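Local coordinates for protein putative citrate lyase, alfa subunit (Streptococcus mutans, PDB 2HJ0) that belongs to the CitF family of alpha subunits, folds as an alpha/beta protein round two large mixed sheets and occurs in an assembly of two chains, at residues A[52-55]-A[56-60]; A[219-222]-A[223-226]; A[293-297]-A[298-302]; A[432-435]-A[436-439]; A[466-469]-A[470-474]. One frame throughout, in Å; residues are numbered along the deposited sequence.

Contact 1 of 5, residues A[52-55]-A[56-60]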
# COMPACT_ATOMS: atom_id res chain seq x y z
N ILE A 52 -18.75 -19.34 2.52
CA ILE A 52 -17.79 -19.13 3.59
C ILE A 52 -17.20 -20.49 3.93
O ILE A 52 -16.03 -20.59 4.27
CB ILE A 52 -18.45 -18.53 4.86
CG1 ILE A 52 -18.27 -17.01 4.86
CG2 ILE A 52 -17.84 -19.12 6.11
CD1 ILE A 52 -19.12 -16.31 3.87
N HIS A 53 -18.01 -21.54 3.82
CA HIS A 53 -17.56 -22.90 4.12
C HIS A 53 -16.31 -23.26 3.31
O HIS A 53 -15.26 -23.56 3.89
CB HIS A 53 -18.67 -23.93 3.83
CG HIS A 53 -18.37 -25.31 4.33
ND1 HIS A 53 -18.86 -25.80 5.52
CD2 HIS A 53 -17.56 -26.28 3.83
CE1 HIS A 53 -18.36 -27.00 5.74
NE2 HIS A 53 -17.57 -27.32 4.73
N GLU A 54 -16.41 -23.21 1.98
CA GLU A 54 -15.28 -23.53 1.11
C GLU A 54 -14.09 -22.62 1.39
O GLU A 54 -12.93 -23.00 1.21
CB GLU A 54 -15.69 -23.40 -0.36
CG GLU A 54 -14.65 -23.90 -1.35
CD GLU A 54 -15.05 -23.64 -2.80
OE1 GLU A 54 -14.32 -24.10 -3.71
OE2 GLU A 54 -16.09 -22.98 -3.05
N ALA A 55 -14.37 -21.41 1.83
CA ALA A 55 -13.30 -20.49 2.13
C ALA A 55 -12.50 -21.06 3.29
O ALA A 55 -11.28 -21.13 3.23
CB ALA A 55 -13.87 -19.12 2.51
N ILE A 56 -13.20 -21.46 4.36
CA ILE A 56 -12.55 -22.01 5.55
C ILE A 56 -11.78 -23.26 5.16
O ILE A 56 -10.68 -23.53 5.64
CB ILE A 56 -13.59 -22.37 6.63
CG1 ILE A 56 -14.43 -21.13 6.97
CG2 ILE A 56 -12.89 -22.89 7.88
CD1 ILE A 56 -15.61 -21.38 7.87
N GLU A 57 -12.38 -24.01 4.24
CA GLU A 57 -11.81 -25.24 3.76
C GLU A 57 -10.54 -24.99 2.97
O GLU A 57 -9.44 -25.35 3.40
CB GLU A 57 -12.84 -25.95 2.89
CG GLU A 57 -12.49 -27.38 2.55
CD GLU A 57 -13.32 -27.89 1.39
OE1 GLU A 57 -12.97 -27.57 0.22
OE2 GLU A 57 -14.33 -28.58 1.65
N LYS A 58 -10.67 -24.36 1.81
CA LYS A 58 -9.50 -24.11 0.98
C LYS A 58 -8.45 -23.24 1.65
O LYS A 58 -7.37 -23.05 1.10
CB LYS A 58 -9.92 -23.48 -0.35
CG LYS A 58 -10.66 -24.45 -1.27
CD LYS A 58 -10.71 -23.97 -2.72
CE LYS A 58 -9.29 -23.73 -3.28
NZ LYS A 58 -9.26 -23.20 -4.69
N THR A 59 -8.74 -22.75 2.84
CA THR A 59 -7.80 -21.89 3.53
C THR A 59 -6.95 -22.73 4.48
O THR A 59 -5.93 -22.26 5.00
CB THR A 59 -8.56 -20.79 4.26
OG1 THR A 59 -7.73 -19.65 4.38
CG2 THR A 59 -9.00 -21.24 5.61
N ARG A 60 -7.36 -23.98 4.68
CA ARG A 60 -6.63 -24.90 5.54
C ARG A 60 -6.62 -24.57 7.03
O ARG A 60 -5.74 -25.00 7.78
CB ARG A 60 -5.19 -25.02 5.04
CG ARG A 60 -4.88 -26.37 4.43
CD ARG A 60 -5.37 -26.49 3.01
NE ARG A 60 -4.35 -26.09 2.04
CZ ARG A 60 -3.14 -26.65 1.92
NH1 ARG A 60 -2.28 -26.21 1.00
NH2 ARG A 60 -2.79 -27.65 2.73

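Contact 2 of 5, residues A[219-222]-A[223-226]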
# COMPACT_ATOMS: atom_id res chain seq x y z
N SER A 219 -8.84 -0.16 -2.03
CA SER A 219 -8.34 -0.01 -0.66
C SER A 219 -7.51 -1.24 -0.28
O SER A 219 -6.58 -1.16 0.51
CB SER A 219 -9.51 0.18 0.31
OG SER A 219 -10.26 1.33 -0.05
N ILE A 220 -7.88 -2.38 -0.86
CA ILE A 220 -7.19 -3.63 -0.64
C ILE A 220 -6.95 -4.22 -2.03
O ILE A 220 -7.90 -4.53 -2.76
CB ILE A 220 -8.04 -4.55 0.23
CG1 ILE A 220 -8.18 -3.93 1.61
CG2 ILE A 220 -7.42 -5.92 0.28
CD1 ILE A 220 -9.07 -4.65 2.55
N PRO A 221 -5.67 -4.33 -2.43
CA PRO A 221 -5.26 -4.86 -3.73
C PRO A 221 -5.38 -6.37 -3.87
O PRO A 221 -5.34 -7.11 -2.87
CB PRO A 221 -3.82 -4.38 -3.84
CG PRO A 221 -3.34 -4.56 -2.43
CD PRO A 221 -4.49 -4.02 -1.59
N GLN A 222 -5.52 -6.82 -5.11
CA GLN A 222 -5.64 -8.25 -5.41
C GLN A 222 -4.41 -9.00 -4.89
O GLN A 222 -4.50 -10.19 -4.56
CB GLN A 222 -5.79 -8.45 -6.93
CG GLN A 222 -4.64 -7.83 -7.74
CD GLN A 222 -4.91 -7.70 -9.22
OE1 GLN A 222 -5.85 -7.03 -9.63
NE2 GLN A 222 -4.08 -8.34 -10.05
N THR A 223 -3.28 -8.29 -4.79
CA THR A 223 -2.04 -8.89 -4.32
C THR A 223 -2.02 -9.23 -2.84
O THR A 223 -1.07 -9.86 -2.36
CB THR A 223 -0.84 -7.99 -4.61
OG1 THR A 223 -1.13 -6.65 -4.19
CG2 THR A 223 -0.49 -8.01 -6.09
N ASP A 224 -3.05 -8.83 -2.11
CA ASP A 224 -3.13 -9.14 -0.69
C ASP A 224 -4.26 -10.11 -0.41
O ASP A 224 -4.42 -10.56 0.72
CB ASP A 224 -3.38 -7.87 0.14
CG ASP A 224 -2.16 -6.98 0.23
OD1 ASP A 224 -1.05 -7.43 -0.15
OD2 ASP A 224 -2.31 -5.81 0.70
N VAL A 225 -5.04 -10.45 -1.44
CA VAL A 225 -6.19 -11.32 -1.25
C VAL A 225 -6.00 -12.73 -1.79
O VAL A 225 -5.40 -12.91 -2.84
CB VAL A 225 -7.43 -10.65 -1.89
CG1 VAL A 225 -8.66 -11.48 -1.67
CG2 VAL A 225 -7.60 -9.25 -1.32
N ASP A 226 -6.52 -13.73 -1.09
CA ASP A 226 -6.38 -15.09 -1.56
C ASP A 226 -7.68 -15.61 -2.14
O ASP A 226 -7.70 -16.24 -3.19
CB ASP A 226 -5.90 -16.01 -0.43
CG ASP A 226 -4.49 -15.67 0.03
OD1 ASP A 226 -3.51 -16.04 -0.66
OD2 ASP A 226 -4.36 -15.01 1.09

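Contact 3 of 5, residues A[293-297]-A[298-302]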
# COMPACT_ATOMS: atom_id res chain seq x y z
N GLU A 293 -16.98 28.59 14.57
CA GLU A 293 -17.35 29.98 14.78
C GLU A 293 -16.11 30.83 15.02
O GLU A 293 -15.93 31.87 14.39
CB GLU A 293 -18.29 30.08 15.98
CG GLU A 293 -18.99 31.42 16.15
CD GLU A 293 -19.70 31.55 17.49
OE1 GLU A 293 -20.54 30.67 17.81
OE2 GLU A 293 -19.42 32.53 18.22
N GLN A 294 -15.25 30.39 15.93
CA GLN A 294 -14.03 31.13 16.22
C GLN A 294 -13.09 31.14 15.04
O GLN A 294 -12.36 32.11 14.83
CB GLN A 294 -13.32 30.54 17.43
CG GLN A 294 -13.55 31.31 18.72
CD GLN A 294 -12.71 32.57 18.80
OE1 GLN A 294 -12.74 33.41 17.90
NE2 GLN A 294 -11.95 32.70 19.89
N MSE A 295 -13.08 30.06 14.27
CA MSE A 295 -12.20 30.00 13.11
C MSE A 295 -12.70 30.95 12.04
O MSE A 295 -11.92 31.45 11.24
CB MSE A 295 -12.15 28.58 12.54
CG MSE A 295 -11.42 27.58 13.42
SE MSE A 295 -11.69 25.75 12.80
CE MSE A 295 -10.47 25.79 11.28
N ILE A 296 -14.02 31.17 12.02
CA ILE A 296 -14.61 32.08 11.05
C ILE A 296 -14.34 33.53 11.47
O ILE A 296 -13.94 34.33 10.64
CB ILE A 296 -16.13 31.81 10.89
CG1 ILE A 296 -16.35 30.45 10.24
CG2 ILE A 296 -16.76 32.88 10.03
CD1 ILE A 296 -17.79 30.04 10.14
N LYS A 297 -14.55 33.85 12.75
CA LYS A 297 -14.29 35.20 13.24
C LYS A 297 -12.90 35.61 12.78
O LYS A 297 -12.71 36.68 12.19
CB LYS A 297 -14.34 35.25 14.78
CG LYS A 297 -15.68 34.86 15.41
CD LYS A 297 -15.67 35.01 16.94
CE LYS A 297 -16.93 34.44 17.58
NZ LYS A 297 -18.19 35.06 17.05
N ASP A 298 -11.93 34.75 13.06
CA ASP A 298 -10.55 34.95 12.65
C ASP A 298 -10.56 34.41 11.23
O ASP A 298 -11.58 33.93 10.76
CB ASP A 298 -9.59 34.13 13.53
CG ASP A 298 -9.80 34.38 15.02
OD1 ASP A 298 -9.76 35.56 15.43
OD2 ASP A 298 -9.99 33.41 15.78
N ASP A 299 -9.45 34.49 10.51
CA ASP A 299 -9.50 33.96 9.16
C ASP A 299 -8.59 32.74 9.07
O ASP A 299 -8.15 32.35 7.99
CB ASP A 299 -9.07 35.03 8.16
CG ASP A 299 -9.52 34.71 6.74
OD1 ASP A 299 -10.69 34.30 6.58
OD2 ASP A 299 -8.71 34.89 5.80
N ILE A 300 -8.34 32.15 10.24
CA ILE A 300 -7.47 30.98 10.34
C ILE A 300 -8.11 29.74 9.72
O ILE A 300 -9.32 29.54 9.79
CB ILE A 300 -7.06 30.67 11.81
CG1 ILE A 300 -8.24 30.12 12.59
CG2 ILE A 300 -6.50 31.92 12.48
CD1 ILE A 300 -8.37 28.63 12.50
N LYS A 301 -7.27 28.92 9.12
CA LYS A 301 -7.71 27.70 8.48
C LYS A 301 -6.84 26.52 8.93
O LYS A 301 -5.62 26.63 8.97
CB LYS A 301 -7.64 27.86 6.96
CG LYS A 301 -8.63 27.01 6.20
CD LYS A 301 -8.31 26.97 4.71
CE LYS A 301 -6.99 26.23 4.44
NZ LYS A 301 -6.81 25.87 3.00
N ALA A 302 -7.49 25.41 9.27
CA ALA A 302 -6.78 24.22 9.71
C ALA A 302 -6.29 23.42 8.51
O ALA A 302 -6.96 23.38 7.48
CB ALA A 302 -7.71 23.36 10.56

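Contact 4 of 5, residues A[432-435]-A[436-439]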
# COMPACT_ATOMS: atom_id res chain seq x y z
N ILE A 432 -6.53 3.11 31.00
CA ILE A 432 -6.26 2.94 29.58
C ILE A 432 -5.27 4.00 29.12
O ILE A 432 -4.35 3.70 28.36
CB ILE A 432 -7.54 2.99 28.72
CG1 ILE A 432 -8.29 1.65 28.81
CG2 ILE A 432 -7.19 3.20 27.25
CD1 ILE A 432 -8.64 1.25 30.21
N THR A 433 -5.45 5.24 29.58
CA THR A 433 -4.55 6.33 29.20
C THR A 433 -3.94 6.99 30.43
O THR A 433 -4.64 7.53 31.28
CB THR A 433 -5.29 7.42 28.40
OG1 THR A 433 -5.88 6.84 27.23
CG2 THR A 433 -4.32 8.53 27.99
N PRO A 434 -2.61 6.96 30.53
CA PRO A 434 -1.89 7.56 31.67
C PRO A 434 -2.04 9.08 31.74
O PRO A 434 -2.07 9.76 30.71
CB PRO A 434 -0.44 7.13 31.43
CG PRO A 434 -0.36 7.10 29.92
CD PRO A 434 -1.68 6.44 29.52
N GLY A 435 -2.12 9.59 32.96
CA GLY A 435 -2.28 11.02 33.16
C GLY A 435 -1.21 11.83 32.48
O GLY A 435 -1.43 12.96 32.02
N THR A 436 -0.02 11.25 32.41
CA THR A 436 1.09 11.92 31.76
C THR A 436 0.80 12.27 30.29
O THR A 436 1.57 12.98 29.67
CB THR A 436 2.32 11.06 31.81
OG1 THR A 436 1.97 9.74 31.39
CG2 THR A 436 2.87 11.01 33.21
N SER A 437 -0.32 11.76 29.76
CA SER A 437 -0.72 12.02 28.37
C SER A 437 -1.90 12.99 28.33
O SER A 437 -2.28 13.47 27.26
CB SER A 437 -1.13 10.72 27.66
OG SER A 437 -0.02 9.98 27.22
N VAL A 438 -2.50 13.24 29.48
CA VAL A 438 -3.64 14.14 29.56
C VAL A 438 -3.13 15.50 29.98
O VAL A 438 -2.54 15.66 31.04
CB VAL A 438 -4.67 13.61 30.56
CG1 VAL A 438 -5.88 14.53 30.59
CG2 VAL A 438 -5.08 12.19 30.16
N ASP A 439 -3.36 16.50 29.13
CA ASP A 439 -2.91 17.85 29.38
C ASP A 439 -3.94 18.74 30.05
O ASP A 439 -3.64 19.41 31.04
CB ASP A 439 -2.46 18.50 28.08
CG ASP A 439 -1.30 17.77 27.45
OD1 ASP A 439 -0.26 17.64 28.12
OD2 ASP A 439 -1.41 17.32 26.28

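Contact 5 of 5, residues A[466-469]-A[470-474]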
# COMPACT_ATOMS: atom_id res chain seq x y z
N PRO A 466 -13.19 29.31 34.37
CA PRO A 466 -12.83 28.82 35.71
C PRO A 466 -11.82 27.70 35.67
O PRO A 466 -12.00 26.72 34.97
CB PRO A 466 -14.18 28.41 36.31
CG PRO A 466 -15.02 28.09 35.11
CD PRO A 466 -14.62 29.14 34.10
N GLN A 467 -10.73 27.87 36.41
CA GLN A 467 -9.68 26.86 36.46
C GLN A 467 -9.54 26.27 37.87
O GLN A 467 -9.58 27.00 38.86
CB GLN A 467 -8.36 27.48 36.02
CG GLN A 467 -8.39 28.02 34.61
CD GLN A 467 -7.07 28.63 34.20
OE1 GLN A 467 -6.01 28.04 34.42
NE2 GLN A 467 -7.13 29.80 33.59
N LEU A 468 -9.36 24.96 37.95
CA LEU A 468 -9.20 24.30 39.23
C LEU A 468 -8.15 23.20 39.13
O LEU A 468 -7.51 23.02 38.09
CB LEU A 468 -10.53 23.69 39.70
CG LEU A 468 -11.81 24.50 39.53
CD1 LEU A 468 -12.24 24.42 38.06
CD2 LEU A 468 -12.92 23.94 40.39
N THR A 469 -7.98 22.47 40.23
CA THR A 469 -7.04 21.37 40.29
C THR A 469 -7.85 20.10 40.09
O THR A 469 -9.05 20.09 40.36
CB THR A 469 -6.36 21.29 41.67
OG1 THR A 469 -7.34 20.99 42.67
CG2 THR A 469 -5.68 22.60 42.01
N ILE A 470 -7.21 19.03 39.64
CA ILE A 470 -7.93 17.79 39.44
C ILE A 470 -8.54 17.34 40.78
O ILE A 470 -9.63 16.77 40.81
CB ILE A 470 -6.99 16.68 38.84
CG1 ILE A 470 -7.80 15.45 38.42
CG2 ILE A 470 -5.95 16.26 39.85
CD1 ILE A 470 -8.86 15.73 37.39
N GLU A 471 -7.86 17.62 41.89
CA GLU A 471 -8.38 17.23 43.20
C GLU A 471 -9.68 17.95 43.53
O GLU A 471 -10.59 17.38 44.14
CB GLU A 471 -7.38 17.52 44.33
CG GLU A 471 -6.12 16.66 44.31
CD GLU A 471 -5.14 17.07 43.22
OE1 GLU A 471 -4.95 18.30 43.02
OE2 GLU A 471 -4.55 16.16 42.58
N GLU A 472 -9.77 19.21 43.12
CA GLU A 472 -10.98 19.99 43.38
C GLU A 472 -12.16 19.46 42.58
O GLU A 472 -13.30 19.51 43.05
CB GLU A 472 -10.75 21.45 43.05
CG GLU A 472 -9.80 22.11 44.00
CD GLU A 472 -9.50 23.53 43.60
OE1 GLU A 472 -9.16 23.76 42.42
OE2 GLU A 472 -9.60 24.43 44.47
N LEU A 473 -11.90 18.96 41.38
CA LEU A 473 -12.95 18.41 40.54
C LEU A 473 -13.54 17.16 41.20
O LEU A 473 -14.74 16.94 41.18
CB LEU A 473 -12.41 18.05 39.16
CG LEU A 473 -12.10 19.22 38.24
CD1 LEU A 473 -11.57 18.70 36.91
CD2 LEU A 473 -13.35 20.06 38.01
N LYS A 474 -12.66 16.35 41.79
CA LYS A 474 -13.06 15.12 42.45
C LYS A 474 -13.94 15.46 43.65
O LYS A 474 -15.03 14.90 43.81
CB LYS A 474 -11.83 14.34 42.90
CG LYS A 474 -12.14 12.98 43.49
CD LYS A 474 -12.40 13.06 44.98
CE LYS A 474 -11.14 13.43 45.71
NZ LYS A 474 -11.39 13.58 47.15

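Contact 1 of 5, residues A[52-55]-A[56-60]
Ile52 and Ile56 meet one turn apart on the short helix 52-58, the CG2 branch of Ile52 lying 3.6 Å from CD1 of Ile56. Keeping CG1 beside its own backbone N (chi1 -56°), Ile56 sends that arm back along the helix toward Ile52. The other side-chain pair, Glu54 and Lys58, runs alongside in the same direction. Their contact is through the chains, with Glu54 CG 4.0 Å from Lys58 CG. The charged ends stay apart, OE1 of Glu54 being 5.2 Å from NZ of Lys58, and Glu54 OE2 instead bonds the hydroxyl of Ser50. Three backbone bonds of the alpha-helical pattern underlie both pairs: Ile56 N to Ile52 O (3.0 Å), Glu57 N to His53 O (2.9 Å) and Lys58 N to Glu54 O (2.7 Å). A Schellman motif follows the last turn: Arg60, the first residue off helical angles, has a positive phi (68°), and its N returns to Glu57 O at 2.8 Å. The helix follows edge strand 48-49, on whose Leu49 Ala55 rests. Its isoleucines face helix 79-89, where Glu86 also binds His53 ND1, and Ile52 reaches Val229 of strand 227-230.

Contact 2 of 5, residues A[219-222]-A[223-226]
The ring of Pro221 is met by Thr223 and Asp224 where the chain makes a 3-10 turn just beyond a classic beta bulge, in which Ser219 and Ile220 both face Ala178. Thr223 crosses the proline at about a right angle, its OG1 placed 3.5 Å from both CB and CG of Pro221. A chi1 of 48° sets that hydroxyl between the backbone N and the carbonyl carbon of Thr223, facing the proline ring. Asp224 comes to the same ring at a slant, with OD2 3.5 Å from CG and 3.6 Å from CD of Pro221. Its other oxygen, OD1, has a long, weak ion pair with Arg36. Gln222 turns elsewhere: its amide bonds Tyr213 and Asn177 through OE1 and, through NE2, the carbonyl of Gly361 of the second subunit, so the turn belongs to the dimer interface. Asp224 N bonds Pro221 O and Val225 N bonds Gln222 O, both donors standing well above the carbonyl planes. On the buried side Ile220 lies on Met194 and Ala197 of helix 191-199, and Val225 on Ile205 of strand 202-207. These two side chains cross nearly perpendicularly, Ile220 CG2 meeting Val225 CG2 at 3.7 Å.

Contact 3 of 5, residues A[293-297]-A[298-302]
Met295, a selenomethionine in the model, packs on Ile300 and Ala302 in a local, mainly apolar contact where helix 282-297 ends and the chain doubles back into strand 302-305. The side chains of Met295 and Ile300 cross at about a right angle, CD1 of Ile300 lying 3.4 Å from CG and 3.7 Å from CE of Met295. The bend at the last torsion of the selenomethionine (chi3 76°) turns CE toward Ala302, 3.7 Å from its CB. Phe274 touches all three residues and completes this small apolar cluster, and Tyr270 adds a further contact with Ile300.

Polar groups mark the helix end itself. Asp298, the first residue to leave helical backbone angles, still donates its N to Gln294 O at 3.2 Å in a nearly straight bond (172° at the hydrogen). Its carboxylate folds back toward the same carbonyl, and the hydroxyl of Tyr270 serves both groups, hydrogen-bonded to Asp298 OD2 and weakly to Gln294 O. On the exposed face of the last turn, Lys297 NZ forms a salt bridge with Glu293 OE2 at 3.0 Å, although the hydrogen bond within it is weak. Beyond the turn, Lys301 pairs through its backbone with Gly273, and Ala302 with Leu321 and Asp323. Strands 275-277 and 302-305 are parallel neighbours in the sheet, which makes this turn the helix-to-strand return of a beta-alpha-beta crossover.

Contact 4 of 5, residues A[432-435]-A[436-439]
With chi1 at 48°, Thr436 sets its OG1 between its own backbone N and carbonyl carbon and so directs it at the ring of Pro434, 3.6 Å from CB and 3.8 Å from CG. The two side chains cross at about a right angle. A chi1 of -58° sets Thr433 OG1 beside the backbone N, where it bonds ND1 of His400, and CG2 anti to that N, which brings this methyl 3.9 Å from Ser437 CB. Ser437 CB also lies 3.3 Å from Pro434 O, and its OG approaches the same ring as the threonine hydroxyl, 4.0 Å from Pro434 CG. The backbone turns by three-residue steps: Val438 N binds Gly435 O at 2.8 Å with the donor 59° out of the carbonyl plane, while a bond from Ser437 N to Pro434 O is modelled less surely. Gly435 N is bonded to Asn382 OD1. Helix 400-406 packs on Thr433 and Ser437 through Ala404, and Val438 rests on Val383. Asp439, at the entry to strand 440-442, forms a salt bridge with Arg453. The whole is a 3-10 turn preceded by a classic beta bulge, Ile432 and Thr433 both facing Val383.

Contact 5 of 5, residues A[466-469]-A[470-474]
Glu472 folds back over Thr469 in a capping box, which starts helix 470-481 after the short, weakly bonded strand 467-468. Along the side chain, CB of Glu472 lies 4.0 Å from CB of Leu468 and 3.5 Å from the carbonyl oxygen of Thr469. CG stands beside the backbone N of its own residue (chi1 -68°), which leads the chain toward the cap and leaves CG near the threonine hydroxyl. From there the chain runs extended to CD, 3.5 Å from Thr469 OG1, and OE1 then accepts from Thr469 N at 2.8 Å. The N-H approaches this oxygen on its anti side, only 16° out of the carboxylate plane, and OG1 of Thr469 adds a weak bond to the same oxygen, which also lies against CB of Leu468.

The reciprocal bond runs from Glu472 N to Thr469 OG1, 3.0 Å long, so the N-cap hydroxyl accepts from a first-turn amide whose bond to Thr469 O is only weak. The carboxylate's place beside the N-terminal end of the helix would probably favour its negative charge. Behind the box, Leu468 and Leu473 approach loosely, while Leu473 packs on Ala448 of the neighbouring strand 447-449 and Ile470 on Phe381 and Phe424. Regular helical bonding begins with Leu473 N to Thr469 O, 3.2 Å, the donor lying in the carbonyl plane.

Overall arrangement
The five are local contacts at helices and turns next to strands of one or other sheet. Contact 1 packs on strand 227-230 of the ten-stranded sheet and contact 2 leads into it, their nearest atoms about 6 Å apart, whereas contacts 3, 4 and 5 belong to the nine-stranded sheet. Contacts 2 and 4 are near counterparts: in each a bulge and a proline-led 3-10 turn deliver the chain to a parallel strand. Contact 4 is the more buried, while contact 2 alone touches the second subunit. Contacts 1, 3 and 5 sit farther out and treat helix ends differently: a Schellman motif, an apolar selenomethionine cluster with an aspartate beside it, and a polar capping box. The centres of contacts 1 and 5 are about 57 Å apart.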